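Local coordinates for 2-dehydropantoate 2-reductase (Bacillus subtilis, PDB 3EGO), which probably catalyses the NADPH-dependent reduction of ketopantoate (2-dehydropantoate) to pantoate, a step on the route to pantothenate, at residues Thr93-Leu98 against His115-Gly120; Leu98-Gly103 against Gln258-Ala263; Val119-His124 against Arg176-Lys181; Ile142-Phe147 against Ile168-Asp173; Leu182-Cys187 against Glu233-Val238. All blocks are in the same frame, centred on the assembly; numbering follows the deposited sequence.

In the fold
Contact 1 comes first along the chain, closing the short beta-alpha-beta loop that runs from strand 94-97 through helix 103-109 to strand 116-128 in the Rossmann domain. Contact 2 starts at Leu-98, where the first strand of contact 1 runs out, and crosses contact 1 on its way to the head of helix 261-274 in the C-terminal domain. Inside the long loop that contact 2 closes lie the other three. Contact 3 sets helix 174-195 against strand 116-128; nested within it, contact 4 adds strand 168-170, in parallel, to strand 142-146 of the same sheet. Contact 5 follows in series, packing the same long helix against helix 228-241 among the C-terminal helices.

Contact 1 (Thr93-Leu98 against His115-Gly120); sequences TNILFL and HSIYVG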
# COMPACT_ATOMS: atom_id res chain seq x y z
N THR A 93 -33.96 11.84 -23.74
CA THR A 93 -34.20 10.43 -24.00
C THR A 93 -33.99 9.62 -22.73
O THR A 93 -33.89 10.19 -21.63
CB THR A 93 -33.31 9.88 -25.14
OG1 THR A 93 -33.72 8.56 -25.49
CG2 THR A 93 -31.82 9.89 -24.73
N ASN A 94 -33.96 8.31 -22.88
CA ASN A 94 -33.70 7.39 -21.78
C ASN A 94 -32.19 7.17 -21.72
O ASN A 94 -31.59 6.90 -22.76
CB ASN A 94 -34.38 6.06 -22.06
CG ASN A 94 -35.89 6.19 -22.28
OD1 ASN A 94 -36.56 6.91 -21.54
ND2 ASN A 94 -36.43 5.49 -23.29
N ILE A 95 -31.61 7.26 -20.53
CA ILE A 95 -30.19 6.95 -20.35
C ILE A 95 -30.09 5.97 -19.23
O ILE A 95 -30.60 6.25 -18.14
CB ILE A 95 -29.37 8.15 -19.89
CG1 ILE A 95 -29.77 9.41 -20.65
CG2 ILE A 95 -27.85 7.85 -20.06
CD1 ILE A 95 -29.37 9.44 -22.09
N LEU A 96 -29.44 4.84 -19.51
CA LEU A 96 -29.20 3.83 -18.47
C LEU A 96 -27.72 3.82 -18.08
O LEU A 96 -26.90 3.50 -18.89
CB LEU A 96 -29.60 2.42 -18.96
CG LEU A 96 -29.33 1.25 -18.00
CD1 LEU A 96 -30.04 1.45 -16.65
CD2 LEU A 96 -29.75 -0.12 -18.66
N PHE A 97 -27.38 4.21 -16.85
CA PHE A 97 -25.97 4.20 -16.40
C PHE A 97 -25.58 2.88 -15.78
O PHE A 97 -26.20 2.44 -14.82
CB PHE A 97 -25.77 5.31 -15.37
CG PHE A 97 -25.81 6.67 -15.95
CD1 PHE A 97 -24.65 7.26 -16.44
CD2 PHE A 97 -27.01 7.37 -16.06
CE1 PHE A 97 -24.67 8.53 -17.02
CE2 PHE A 97 -27.06 8.64 -16.62
CZ PHE A 97 -25.89 9.23 -17.12
N LEU A 98 -24.54 2.23 -16.31
CA LEU A 98 -24.17 0.93 -15.80
C LEU A 98 -22.78 0.94 -15.18
O LEU A 98 -22.20 -0.13 -14.95
CB LEU A 98 -24.25 -0.14 -16.90
CG LEU A 98 -25.64 -0.49 -17.41
CD1 LEU A 98 -25.47 -1.60 -18.44
CD2 LEU A 98 -26.53 -0.95 -16.25
N HIS A 115 -33.85 14.32 -19.42
CA HIS A 115 -33.63 12.90 -19.70
C HIS A 115 -34.33 12.05 -18.65
O HIS A 115 -34.50 12.47 -17.50
CB HIS A 115 -32.13 12.61 -19.67
CG HIS A 115 -31.39 13.09 -20.88
ND1 HIS A 115 -31.83 12.87 -22.16
CD2 HIS A 115 -30.21 13.74 -20.99
CE1 HIS A 115 -30.96 13.38 -23.02
NE2 HIS A 115 -29.97 13.92 -22.33
N SER A 116 -34.77 10.85 -19.05
CA SER A 116 -35.21 9.86 -18.07
C SER A 116 -34.00 9.04 -17.66
O SER A 116 -33.41 8.36 -18.49
CB SER A 116 -36.26 8.91 -18.67
OG SER A 116 -37.43 9.60 -19.10
N ILE A 117 -33.68 9.05 -16.38
CA ILE A 117 -32.47 8.43 -15.90
C ILE A 117 -32.73 7.13 -15.19
O ILE A 117 -33.55 7.07 -14.27
CB ILE A 117 -31.70 9.34 -14.95
CG1 ILE A 117 -31.50 10.71 -15.59
CG2 ILE A 117 -30.33 8.70 -14.58
CD1 ILE A 117 -30.78 10.67 -16.92
N TYR A 118 -31.98 6.11 -15.62
CA TYR A 118 -32.01 4.79 -15.05
C TYR A 118 -30.59 4.42 -14.66
O TYR A 118 -29.61 4.87 -15.27
CB TYR A 118 -32.59 3.78 -16.04
CG TYR A 118 -33.95 4.25 -16.55
CD1 TYR A 118 -35.12 4.01 -15.82
CD2 TYR A 118 -34.04 4.99 -17.72
CE1 TYR A 118 -36.36 4.49 -16.28
CE2 TYR A 118 -35.27 5.47 -18.18
CZ TYR A 118 -36.42 5.21 -17.46
OH TYR A 118 -37.61 5.72 -17.95
N VAL A 119 -30.51 3.53 -13.70
CA VAL A 119 -29.27 3.16 -13.07
C VAL A 119 -29.29 1.64 -12.90
O VAL A 119 -30.34 1.08 -12.61
CB VAL A 119 -29.29 3.98 -11.74
CG1 VAL A 119 -29.50 3.16 -10.47
CG2 VAL A 119 -28.31 5.22 -11.73
N GLY A 120 -28.17 0.95 -13.11
CA GLY A 120 -28.14 -0.51 -12.97
C GLY A 120 -26.78 -1.11 -12.72
O GLY A 120 -25.78 -0.42 -12.75
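Strands 94-97 and 116-120 run parallel and in register, Asn-94 beside Ser-116 through Phe-97 beside Val-119, their axes 4.5 Å apart at closest approach. They are the two strands of a right-handed beta-alpha-beta unit of the Rossmann domain, helix 103-109 being the connection. Backbone bonds step from one strand to the other, from Ser-116 N to Thr-93 O at the start to Gly-120 N to Phe-97 O at the end. On the face that carries Ile-95 and Phe-97, Ile-117 reaches both: its CD1 lies alongside Ile-95 CG1, pointing the same way, and its CG2 sits at the edge of the Phe-97 ring, 3.9 Å from CE2. Helix 103-109 packs on Phe-97 and Val-119 here. On the other face Leu-96 crosses Tyr-118 at about a right angle, its CG anti to the backbone N (chi1 177°), which brings CD1 within 3.5 Å of Tyr-118 CB. The Tyr-118 hydroxyl bonds to Glu-151 O. At the strand entrance Ile-95 CD1 stands over the centre of the His-115 ring in a CH-pi contact, while Thr-93 N donates to His-115 ND1 at 2.8 Å, only 2° out of the ring plane.

Contact 2 (Leu98-Gly103 against Gln258-Ala263); sequences LQNGMG and QTEADA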
# COMPACT_ATOMS: atom_id res chain seq x y z
N LEU A 98 -24.54 2.23 -16.31
CA LEU A 98 -24.17 0.93 -15.80
C LEU A 98 -22.78 0.94 -15.18
O LEU A 98 -22.20 -0.13 -14.95
CB LEU A 98 -24.25 -0.14 -16.90
CG LEU A 98 -25.64 -0.49 -17.41
CD1 LEU A 98 -25.47 -1.60 -18.44
CD2 LEU A 98 -26.53 -0.95 -16.25
N GLN A 99 -22.30 2.14 -14.86
CA GLN A 99 -21.03 2.42 -14.19
C GLN A 99 -20.76 1.64 -12.93
O GLN A 99 -21.66 1.40 -12.14
CB GLN A 99 -20.99 3.91 -13.83
CG GLN A 99 -21.38 4.84 -14.99
CD GLN A 99 -20.25 4.96 -15.97
OE1 GLN A 99 -20.33 4.42 -17.09
NE2 GLN A 99 -19.17 5.63 -15.56
N ASN A 100 -19.50 1.26 -12.73
CA ASN A 100 -19.08 0.64 -11.47
C ASN A 100 -18.90 1.74 -10.44
O ASN A 100 -18.53 2.86 -10.79
CB ASN A 100 -17.76 -0.12 -11.64
CG ASN A 100 -17.90 -1.35 -12.51
OD1 ASN A 100 -18.91 -2.05 -12.47
ND2 ASN A 100 -16.86 -1.63 -13.30
N GLY A 101 -19.16 1.42 -9.18
CA GLY A 101 -19.07 2.43 -8.14
C GLY A 101 -20.32 3.29 -8.09
O GLY A 101 -21.30 3.00 -8.77
N MET A 102 -20.27 4.35 -7.28
CA MET A 102 -21.42 5.23 -7.08
C MET A 102 -21.05 6.70 -7.18
O MET A 102 -21.89 7.55 -6.91
CB MET A 102 -22.12 4.94 -5.72
CG MET A 102 -23.00 3.64 -5.70
SD MET A 102 -23.82 3.18 -4.13
CE MET A 102 -25.17 4.36 -4.24
N GLY A 103 -19.83 7.02 -7.63
CA GLY A 103 -19.40 8.41 -7.82
C GLY A 103 -20.29 9.16 -8.81
O GLY A 103 -20.45 10.39 -8.72
N GLN A 258 -5.09 3.86 -13.99
CA GLN A 258 -5.97 4.52 -13.06
C GLN A 258 -6.97 3.49 -12.54
O GLN A 258 -7.39 2.57 -13.27
CB GLN A 258 -6.71 5.69 -13.71
CG GLN A 258 -7.05 6.78 -12.71
CD GLN A 258 -7.90 7.90 -13.28
OE1 GLN A 258 -8.03 8.04 -14.50
NE2 GLN A 258 -8.49 8.70 -12.40
N THR A 259 -7.31 3.61 -11.27
CA THR A 259 -8.21 2.65 -10.67
C THR A 259 -9.60 3.28 -10.56
O THR A 259 -9.81 4.43 -10.92
CB THR A 259 -7.75 2.26 -9.27
OG1 THR A 259 -8.07 3.34 -8.38
CG2 THR A 259 -6.26 2.01 -9.23
N GLU A 260 -10.54 2.51 -10.04
CA GLU A 260 -11.87 3.05 -9.72
C GLU A 260 -11.96 3.53 -8.26
O GLU A 260 -13.02 3.46 -7.65
CB GLU A 260 -12.90 1.96 -9.95
CG GLU A 260 -12.87 1.39 -11.37
CD GLU A 260 -13.84 0.22 -11.56
OE1 GLU A 260 -14.00 -0.61 -10.63
OE2 GLU A 260 -14.45 0.17 -12.64
N ALA A 261 -10.83 3.92 -7.67
CA ALA A 261 -10.83 4.44 -6.28
C ALA A 261 -11.82 5.60 -6.11
O ALA A 261 -12.55 5.68 -5.09
CB ALA A 261 -9.39 4.88 -5.87
N ASP A 262 -11.86 6.52 -7.05
CA ASP A 262 -12.75 7.68 -6.83
C ASP A 262 -14.21 7.26 -6.84
O ASP A 262 -15.01 7.79 -6.05
CB ASP A 262 -12.54 8.76 -7.87
CG ASP A 262 -11.22 9.47 -7.72
OD1 ASP A 262 -10.64 9.43 -6.62
OD2 ASP A 262 -10.78 10.07 -8.72
N ALA A 263 -14.56 6.32 -7.72
CA ALA A 263 -15.96 5.89 -7.87
C ALA A 263 -16.41 4.95 -6.77
O ALA A 263 -17.57 4.93 -6.40
CB ALA A 263 -16.17 5.24 -9.23
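Ala-263, Asn-100 and Glu-260 bring the two chain segments together. Ala-263 works mostly through its backbone: its carbonyl oxygen takes a bond from Met-102 N at 2.9 Å, the donor tilted 33° from the carbonyl plane, and a weak second one from Gly-103 N. Its CB rests 3.7 Å from Asn-100 O. Gly-101 comes close to the same carbonyl oxygen, with CA 3.4 Å from Ala-263 O, where a side chain would collide. This is the cleft between the Rossmann domain and the helical C-terminal domain; Asn-100 probably binds both NADP and substrate, and Glu-260 probably NADP. Asn-100 ND2 donates to Glu-260 OE2 at 3.1 Å, nearly in its own amide plane and onto the syn lone pair; the amide and carboxylate planes stand 71° apart. With an alanine in place of Glu-260, the Asn-100 amide is likely to lose this acceptor and be freer to turn. Glu-260, its chain extended beyond CG, occupies the N-cap position of helix 261-274, and Lys-181 touches the Asn-100 side chain.

Contact 3 (Val119-His124 against Arg176-Lys181); sequences VGIVEH and RLLTGK
Ile-121 points straight at helix 176-181 and meets it with both of its branches. CG1 occupies the crowded position between the backbone N and the carbonyl carbon (chi1 60°), and this carries CD1 to Leu-177, whose side chain it crosses at a slant; the two CD1 methyls are 3.5 Å apart. The other branch, CG2, serves two partners that run past Ile-121 in the opposite direction. One is Leu-178, whose CD2 lies 3.7 Å from Ile-121 CG2. The other is Lys-181, whose CD methylene comes within 3.8 Å of the same methyl. Leu-178 does not stop at Ile-121: its fork straddles the Val-119 methyl as well, Val-119 CG1 lying 3.7 Å from Leu-178 CD1 and 3.8 Å from Leu-178 CD2. Ile-105 of helix 103-109 packs on both Val-119 and Leu-178. The strand and helix axes approach to 8.3 Å at an angle of 36°, with side chains filling the gap between them. Lys-181 keeps a long, nearly straight chain until its last torsion, and beyond the CD methylene that rests on Ile-121 its NZ is hydrogen-bonded to Asn-185 OD1. Lys-181 is probably the proton donor, and Asn-185 and nearby Asn-100 probably bind substrate. The strand thus backs the lysine's hydrocarbon stem where the Rossmann sheet meets the long first helix of the C-terminal domain, at the probable active-site cleft of a ketopantoate reductase.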
# COMPACT_ATOMS: atom_id res chain seq x y z
N VAL A 119 -30.51 3.53 -13.70
CA VAL A 119 -29.27 3.16 -13.07
C VAL A 119 -29.29 1.64 -12.90
O VAL A 119 -30.34 1.08 -12.61
CB VAL A 119 -29.29 3.98 -11.74
CG1 VAL A 119 -29.50 3.16 -10.47
CG2 VAL A 119 -28.31 5.22 -11.73
N GLY A 120 -28.17 0.95 -13.11
CA GLY A 120 -28.14 -0.51 -12.97
C GLY A 120 -26.78 -1.11 -12.72
O GLY A 120 -25.78 -0.42 -12.75
N ILE A 121 -26.77 -2.40 -12.44
CA ILE A 121 -25.53 -3.09 -12.24
C ILE A 121 -25.44 -4.25 -13.20
O ILE A 121 -26.45 -4.82 -13.64
CB ILE A 121 -25.38 -3.61 -10.81
CG1 ILE A 121 -26.51 -4.58 -10.47
CG2 ILE A 121 -25.35 -2.41 -9.81
CD1 ILE A 121 -26.32 -5.20 -9.09
N VAL A 122 -24.21 -4.60 -13.53
CA VAL A 122 -23.97 -5.67 -14.48
C VAL A 122 -23.36 -6.82 -13.69
O VAL A 122 -22.25 -6.68 -13.17
CB VAL A 122 -22.94 -5.23 -15.52
CG1 VAL A 122 -22.53 -6.41 -16.41
CG2 VAL A 122 -23.48 -4.04 -16.34
N GLU A 123 -24.05 -7.95 -13.65
CA GLU A 123 -23.53 -9.14 -12.98
C GLU A 123 -22.92 -10.21 -13.89
O GLU A 123 -22.55 -11.29 -13.43
CB GLU A 123 -24.65 -9.79 -12.16
CG GLU A 123 -25.29 -8.83 -11.16
CD GLU A 123 -26.38 -9.51 -10.30
OE1 GLU A 123 -26.51 -9.14 -9.11
OE2 GLU A 123 -27.09 -10.42 -10.82
N HIS A 124 -22.81 -9.90 -15.17
CA HIS A 124 -22.14 -10.79 -16.10
C HIS A 124 -20.67 -10.71 -15.87
O HIS A 124 -20.20 -9.70 -15.36
CB HIS A 124 -22.39 -10.30 -17.51
CG HIS A 124 -23.80 -10.43 -17.96
ND1 HIS A 124 -24.37 -11.64 -18.25
CD2 HIS A 124 -24.76 -9.50 -18.18
CE1 HIS A 124 -25.62 -11.46 -18.64
NE2 HIS A 124 -25.88 -10.16 -18.62
N ARG A 176 -30.85 0.56 -2.86
CA ARG A 176 -30.52 -0.76 -2.38
C ARG A 176 -29.73 -1.58 -3.41
O ARG A 176 -28.77 -2.33 -3.07
CB ARG A 176 -31.81 -1.52 -2.03
CG ARG A 176 -31.53 -2.89 -1.47
CD ARG A 176 -32.82 -3.57 -1.01
NE ARG A 176 -33.54 -2.75 -0.03
CZ ARG A 176 -34.77 -3.01 0.41
NH1 ARG A 176 -35.43 -4.07 -0.04
NH2 ARG A 176 -35.34 -2.21 1.30
N LEU A 177 -30.15 -1.47 -4.66
CA LEU A 177 -29.48 -2.22 -5.74
C LEU A 177 -27.96 -1.90 -5.79
O LEU A 177 -27.09 -2.80 -5.71
CB LEU A 177 -30.16 -1.88 -7.09
CG LEU A 177 -29.57 -2.68 -8.27
CD1 LEU A 177 -29.53 -4.18 -7.99
CD2 LEU A 177 -30.35 -2.37 -9.52
N LEU A 178 -27.67 -0.63 -5.92
CA LEU A 178 -26.28 -0.13 -6.09
C LEU A 178 -25.40 -0.29 -4.86
O LEU A 178 -24.22 -0.67 -4.95
CB LEU A 178 -26.27 1.34 -6.54
CG LEU A 178 -26.97 1.77 -7.85
CD1 LEU A 178 -26.31 2.95 -8.54
CD2 LEU A 178 -27.12 0.66 -8.82
N THR A 179 -25.96 0.01 -3.69
CA THR A 179 -25.17 -0.05 -2.47
C THR A 179 -24.89 -1.48 -2.20
O THR A 179 -23.89 -1.82 -1.63
CB THR A 179 -25.91 0.52 -1.22
OG1 THR A 179 -27.15 -0.19 -1.01
CG2 THR A 179 -26.15 1.99 -1.38
N GLY A 180 -25.79 -2.36 -2.63
CA GLY A 180 -25.60 -3.77 -2.33
C GLY A 180 -24.40 -4.34 -3.04
O GLY A 180 -23.78 -5.30 -2.60
N LYS A 181 -24.07 -3.76 -4.18
CA LYS A 181 -22.87 -4.18 -4.91
C LYS A 181 -21.66 -3.37 -4.40
O LYS A 181 -20.55 -3.89 -4.29
CB LYS A 181 -23.08 -3.96 -6.41
CG LYS A 181 -21.85 -4.27 -7.31
CD LYS A 181 -22.22 -4.23 -8.81
CE LYS A 181 -20.99 -3.87 -9.67
NZ LYS A 181 -19.81 -4.69 -9.26

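Contact 4 (Ile142-Phe147 against Ile168-Asp173); sequences IKWSAF and IYYETD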
# COMPACT_ATOMS: atom_id res chain seq x y z
N ILE A 142 -28.30 -8.28 -16.04
CA ILE A 142 -28.27 -6.86 -15.74
C ILE A 142 -29.50 -6.58 -14.91
O ILE A 142 -30.58 -7.10 -15.19
CB ILE A 142 -28.28 -6.01 -17.01
CG1 ILE A 142 -26.90 -6.11 -17.70
CG2 ILE A 142 -28.63 -4.52 -16.70
CD1 ILE A 142 -26.85 -5.33 -19.11
N LYS A 143 -29.33 -5.77 -13.87
CA LYS A 143 -30.47 -5.32 -13.06
C LYS A 143 -30.52 -3.81 -13.07
O LYS A 143 -29.50 -3.12 -12.97
CB LYS A 143 -30.34 -5.86 -11.62
CG LYS A 143 -30.44 -7.39 -11.52
CD LYS A 143 -30.06 -7.88 -10.14
CE LYS A 143 -30.52 -9.32 -9.90
NZ LYS A 143 -29.57 -10.03 -9.00
N TRP A 144 -31.71 -3.25 -13.22
CA TRP A 144 -31.82 -1.81 -13.35
C TRP A 144 -33.01 -1.27 -12.53
O TRP A 144 -33.90 -2.05 -12.15
CB TRP A 144 -31.98 -1.38 -14.81
CG TRP A 144 -33.22 -1.92 -15.41
CD1 TRP A 144 -33.43 -3.20 -15.87
CD2 TRP A 144 -34.45 -1.21 -15.58
NE1 TRP A 144 -34.73 -3.32 -16.31
CE2 TRP A 144 -35.38 -2.10 -16.17
CE3 TRP A 144 -34.85 0.11 -15.31
CZ2 TRP A 144 -36.72 -1.74 -16.46
CZ3 TRP A 144 -36.19 0.49 -15.61
CH2 TRP A 144 -37.11 -0.44 -16.18
N SER A 145 -32.99 0.04 -12.27
CA SER A 145 -34.03 0.73 -11.49
C SER A 145 -34.21 2.09 -12.10
O SER A 145 -33.30 2.58 -12.77
CB SER A 145 -33.56 0.92 -10.06
OG SER A 145 -33.22 -0.31 -9.47
N ALA A 146 -35.36 2.74 -11.86
CA ALA A 146 -35.53 4.15 -12.19
C ALA A 146 -34.79 5.07 -11.21
O ALA A 146 -34.81 4.86 -9.99
CB ALA A 146 -37.09 4.56 -12.18
N PHE A 147 -34.15 6.10 -11.71
CA PHE A 147 -33.48 7.03 -10.80
C PHE A 147 -34.36 8.28 -10.74
O PHE A 147 -34.83 8.79 -11.76
CB PHE A 147 -32.05 7.34 -11.24
CG PHE A 147 -31.29 8.28 -10.33
CD1 PHE A 147 -30.62 7.81 -9.21
CD2 PHE A 147 -31.21 9.63 -10.62
CE1 PHE A 147 -29.88 8.69 -8.38
CE2 PHE A 147 -30.50 10.50 -9.78
CZ PHE A 147 -29.84 10.02 -8.67
N ILE A 168 -32.52 -9.45 -18.23
CA ILE A 168 -32.53 -8.12 -17.67
C ILE A 168 -33.71 -8.01 -16.71
O ILE A 168 -34.85 -8.37 -17.08
CB ILE A 168 -32.63 -7.06 -18.80
CG1 ILE A 168 -31.35 -7.14 -19.66
CG2 ILE A 168 -32.69 -5.68 -18.20
CD1 ILE A 168 -31.38 -6.22 -20.94
N TYR A 169 -33.44 -7.57 -15.46
CA TYR A 169 -34.45 -7.58 -14.39
C TYR A 169 -34.61 -6.19 -13.83
O TYR A 169 -33.61 -5.49 -13.64
CB TYR A 169 -34.01 -8.51 -13.26
CG TYR A 169 -33.79 -9.89 -13.74
CD1 TYR A 169 -34.83 -10.62 -14.34
CD2 TYR A 169 -32.55 -10.50 -13.59
CE1 TYR A 169 -34.61 -11.90 -14.83
CE2 TYR A 169 -32.35 -11.79 -14.06
CZ TYR A 169 -33.39 -12.46 -14.67
OH TYR A 169 -33.18 -13.75 -15.09
N TYR A 170 -35.86 -5.78 -13.60
CA TYR A 170 -36.13 -4.48 -12.99
C TYR A 170 -36.17 -4.65 -11.49
O TYR A 170 -36.72 -5.63 -11.00
CB TYR A 170 -37.49 -3.97 -13.47
CG TYR A 170 -37.99 -2.76 -12.73
CD1 TYR A 170 -37.37 -1.53 -12.88
CD2 TYR A 170 -39.07 -2.85 -11.85
CE1 TYR A 170 -37.84 -0.41 -12.20
CE2 TYR A 170 -39.53 -1.74 -11.16
CZ TYR A 170 -38.90 -0.54 -11.34
OH TYR A 170 -39.35 0.57 -10.65
N GLU A 171 -35.58 -3.70 -10.75
CA GLU A 171 -35.66 -3.71 -9.27
C GLU A 171 -36.25 -2.35 -8.86
O GLU A 171 -35.95 -1.34 -9.46
CB GLU A 171 -34.29 -3.96 -8.63
CG GLU A 171 -33.60 -5.27 -9.04
CD GLU A 171 -34.10 -6.50 -8.25
OE1 GLU A 171 -35.19 -6.41 -7.66
OE2 GLU A 171 -33.40 -7.55 -8.23
N THR A 172 -37.10 -2.31 -7.83
CA THR A 172 -37.76 -1.03 -7.54
C THR A 172 -36.89 -0.03 -6.79
O THR A 172 -37.08 1.18 -6.92
CB THR A 172 -39.06 -1.24 -6.74
OG1 THR A 172 -38.76 -2.07 -5.61
CG2 THR A 172 -40.09 -1.91 -7.61
N ASP A 173 -35.91 -0.51 -6.04
CA ASP A 173 -35.09 0.40 -5.21
C ASP A 173 -33.65 0.55 -5.73
O ASP A 173 -32.80 -0.31 -5.49
CB ASP A 173 -35.03 -0.14 -3.79
CG ASP A 173 -34.24 0.78 -2.86
OD1 ASP A 173 -33.94 1.95 -3.22
OD2 ASP A 173 -33.95 0.32 -1.74
O HOH W 1 -35.88 3.35 -7.88
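Trp-144 and Tyr-170 form the apolar centre, an edge-to-face pair with centroids 4.8 Å apart and planes at 55°. Tyr-170 CD1 comes down over one face of the indole, 3.5 Å from Trp-144 CH2, and Tyr-170 CA sits above the five-membered ring in a CH-pi contact. Trp-144 CG lies between the backbone N and the carbonyl carbon (chi1 62°), which turns the indole toward the neighbouring strand, and Trp-144 CD1 meets Ile-168 CG2 at 3.5 Å. Shrinking Trp-144 to an alanine would probably open a gap beneath Tyr-170 and leave its ring free to shift. Phe-159 adds a second edge-to-face partner to the tryptophan. Around this centre the backbones bond in parallel fashion, from Tyr-169 N to Ile-142 O, Trp-144 N to Tyr-169 O and Glu-171 N to Trp-144 O. Farther out, Ser-145 OG donates to Glu-171 O at 2.9 Å from above the carbonyl plane, and one water bridges Ala-146 O and Thr-172 O. Lys-143 lays its CD and CE beside the Glu-171 carboxylate but makes its salt bridge with Glu-123. Asp-173 caps Tyr-175 N. This parallel pair extends the Rossmann-domain sheet beyond strand 116-128 and leads through an N-cap into helix 174-195, the first of the C-terminal domain.

Contact 5 (Leu182-Cys187 against Glu233-Val238); sequences LIVNAC and ERVQAV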
# COMPACT_ATOMS: atom_id res chain seq x y z
N LEU A 182 -21.88 -2.10 -4.08
CA LEU A 182 -20.77 -1.25 -3.60
C LEU A 182 -20.16 -1.77 -2.30
O LEU A 182 -18.93 -1.82 -2.18
CB LEU A 182 -21.23 0.22 -3.45
CG LEU A 182 -20.03 1.16 -3.20
CD1 LEU A 182 -19.90 2.21 -4.27
CD2 LEU A 182 -20.14 1.79 -1.86
N ILE A 183 -20.98 -2.21 -1.33
CA ILE A 183 -20.42 -2.67 -0.05
C ILE A 183 -19.42 -3.76 -0.30
O ILE A 183 -18.33 -3.77 0.25
CB ILE A 183 -21.46 -3.14 1.00
CG1 ILE A 183 -20.76 -3.43 2.34
CG2 ILE A 183 -22.19 -4.42 0.56
CD1 ILE A 183 -19.99 -2.22 2.96
N VAL A 184 -19.77 -4.68 -1.19
CA VAL A 184 -18.85 -5.73 -1.58
C VAL A 184 -17.53 -5.20 -2.22
O VAL A 184 -16.45 -5.55 -1.76
CB VAL A 184 -19.54 -6.71 -2.55
CG1 VAL A 184 -18.54 -7.62 -3.16
CG2 VAL A 184 -20.64 -7.51 -1.81
N ASN A 185 -17.63 -4.38 -3.25
CA ASN A 185 -16.42 -3.90 -3.94
C ASN A 185 -15.52 -3.11 -2.99
O ASN A 185 -14.30 -3.26 -2.99
CB ASN A 185 -16.79 -3.05 -5.16
CG ASN A 185 -17.52 -3.86 -6.26
OD1 ASN A 185 -18.17 -3.28 -7.13
ND2 ASN A 185 -17.41 -5.17 -6.22
N ALA A 186 -16.14 -2.28 -2.15
CA ALA A 186 -15.39 -1.39 -1.26
C ALA A 186 -14.58 -2.18 -0.22
O ALA A 186 -13.51 -1.76 0.18
CB ALA A 186 -16.36 -0.42 -0.57
N CYS A 187 -15.09 -3.33 0.21
CA CYS A 187 -14.39 -4.14 1.21
C CYS A 187 -13.31 -5.00 0.64
O CYS A 187 -12.31 -5.27 1.33
CB CYS A 187 -15.35 -5.05 1.96
SG CYS A 187 -16.49 -4.20 2.97
N GLU A 233 -22.09 -11.09 5.83
CA GLU A 233 -21.98 -12.50 5.44
C GLU A 233 -21.70 -12.61 3.95
O GLU A 233 -20.83 -13.37 3.52
CB GLU A 233 -23.24 -13.29 5.81
CG GLU A 233 -23.31 -13.65 7.28
CD GLU A 233 -24.71 -13.53 7.87
OE1 GLU A 233 -25.71 -13.76 7.14
OE2 GLU A 233 -24.81 -13.21 9.09
N ARG A 234 -22.42 -11.79 3.20
CA ARG A 234 -22.35 -11.67 1.74
C ARG A 234 -20.95 -11.30 1.26
O ARG A 234 -20.36 -11.99 0.42
CB ARG A 234 -23.35 -10.60 1.30
CG ARG A 234 -23.48 -10.37 -0.18
CD ARG A 234 -24.61 -9.37 -0.47
NE ARG A 234 -24.32 -8.47 -1.59
CZ ARG A 234 -23.72 -8.82 -2.73
NH1 ARG A 234 -23.34 -10.08 -2.93
NH2 ARG A 234 -23.51 -7.92 -3.69
N VAL A 235 -20.41 -10.23 1.83
CA VAL A 235 -19.01 -9.82 1.56
C VAL A 235 -18.08 -11.03 1.68
O VAL A 235 -17.29 -11.33 0.78
CB VAL A 235 -18.57 -8.67 2.53
CG1 VAL A 235 -17.07 -8.38 2.42
CG2 VAL A 235 -19.39 -7.38 2.30
N GLN A 236 -18.17 -11.74 2.80
CA GLN A 236 -17.32 -12.91 3.00
C GLN A 236 -17.68 -14.02 2.04
O GLN A 236 -16.80 -14.73 1.51
CB GLN A 236 -17.45 -13.42 4.43
CG GLN A 236 -17.05 -12.41 5.47
CD GLN A 236 -17.47 -12.86 6.85
OE1 GLN A 236 -18.47 -12.38 7.39
NE2 GLN A 236 -16.73 -13.81 7.41
N ALA A 237 -18.98 -14.17 1.82
CA ALA A 237 -19.49 -15.11 0.81
C ALA A 237 -18.87 -14.87 -0.57
O ALA A 237 -18.37 -15.83 -1.17
CB ALA A 237 -21.01 -15.02 0.74
N VAL A 238 -18.90 -13.62 -1.06
CA VAL A 238 -18.40 -13.31 -2.41
C VAL A 238 -16.90 -13.46 -2.50
O VAL A 238 -16.35 -13.89 -3.53
CB VAL A 238 -18.76 -11.91 -2.87
CG1 VAL A 238 -18.02 -11.56 -4.15
CG2 VAL A 238 -20.27 -11.76 -3.05
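Val-184 and Val-235 bring the helices nearest each other, with their CA atoms 5.2 Å apart. Val-235 is a forked bump: CG1 reaches the Cys-187 CB at 3.8 Å, while CG2 rests more loosely on Ile-183 CG1, 4.2 Å off, so the valine sits in the hollow between those two side chains, one turn apart. Val-184 answers in the other direction, lodging between Arg-234 and Val-238, also a turn apart. Its CG1, anti to the backbone N (chi1 169°), touches Val-238 CG1 at 4.1 Å, and its CG2 sits over the centre of the Arg-234 guanidinium, 3.5 Å from CZ. The crossing, at -60°, packs helix 174-195 on helix 228-241 within the all-helical C-terminal domain, and Phe-216 of helix 206-223 touches both Ile-183 and Cys-187. Arg-234 bends at chi3 and crosses Val-184 at about a right angle. From there Arg-234 NH2 donates to Gly-180 O, back along the first helix.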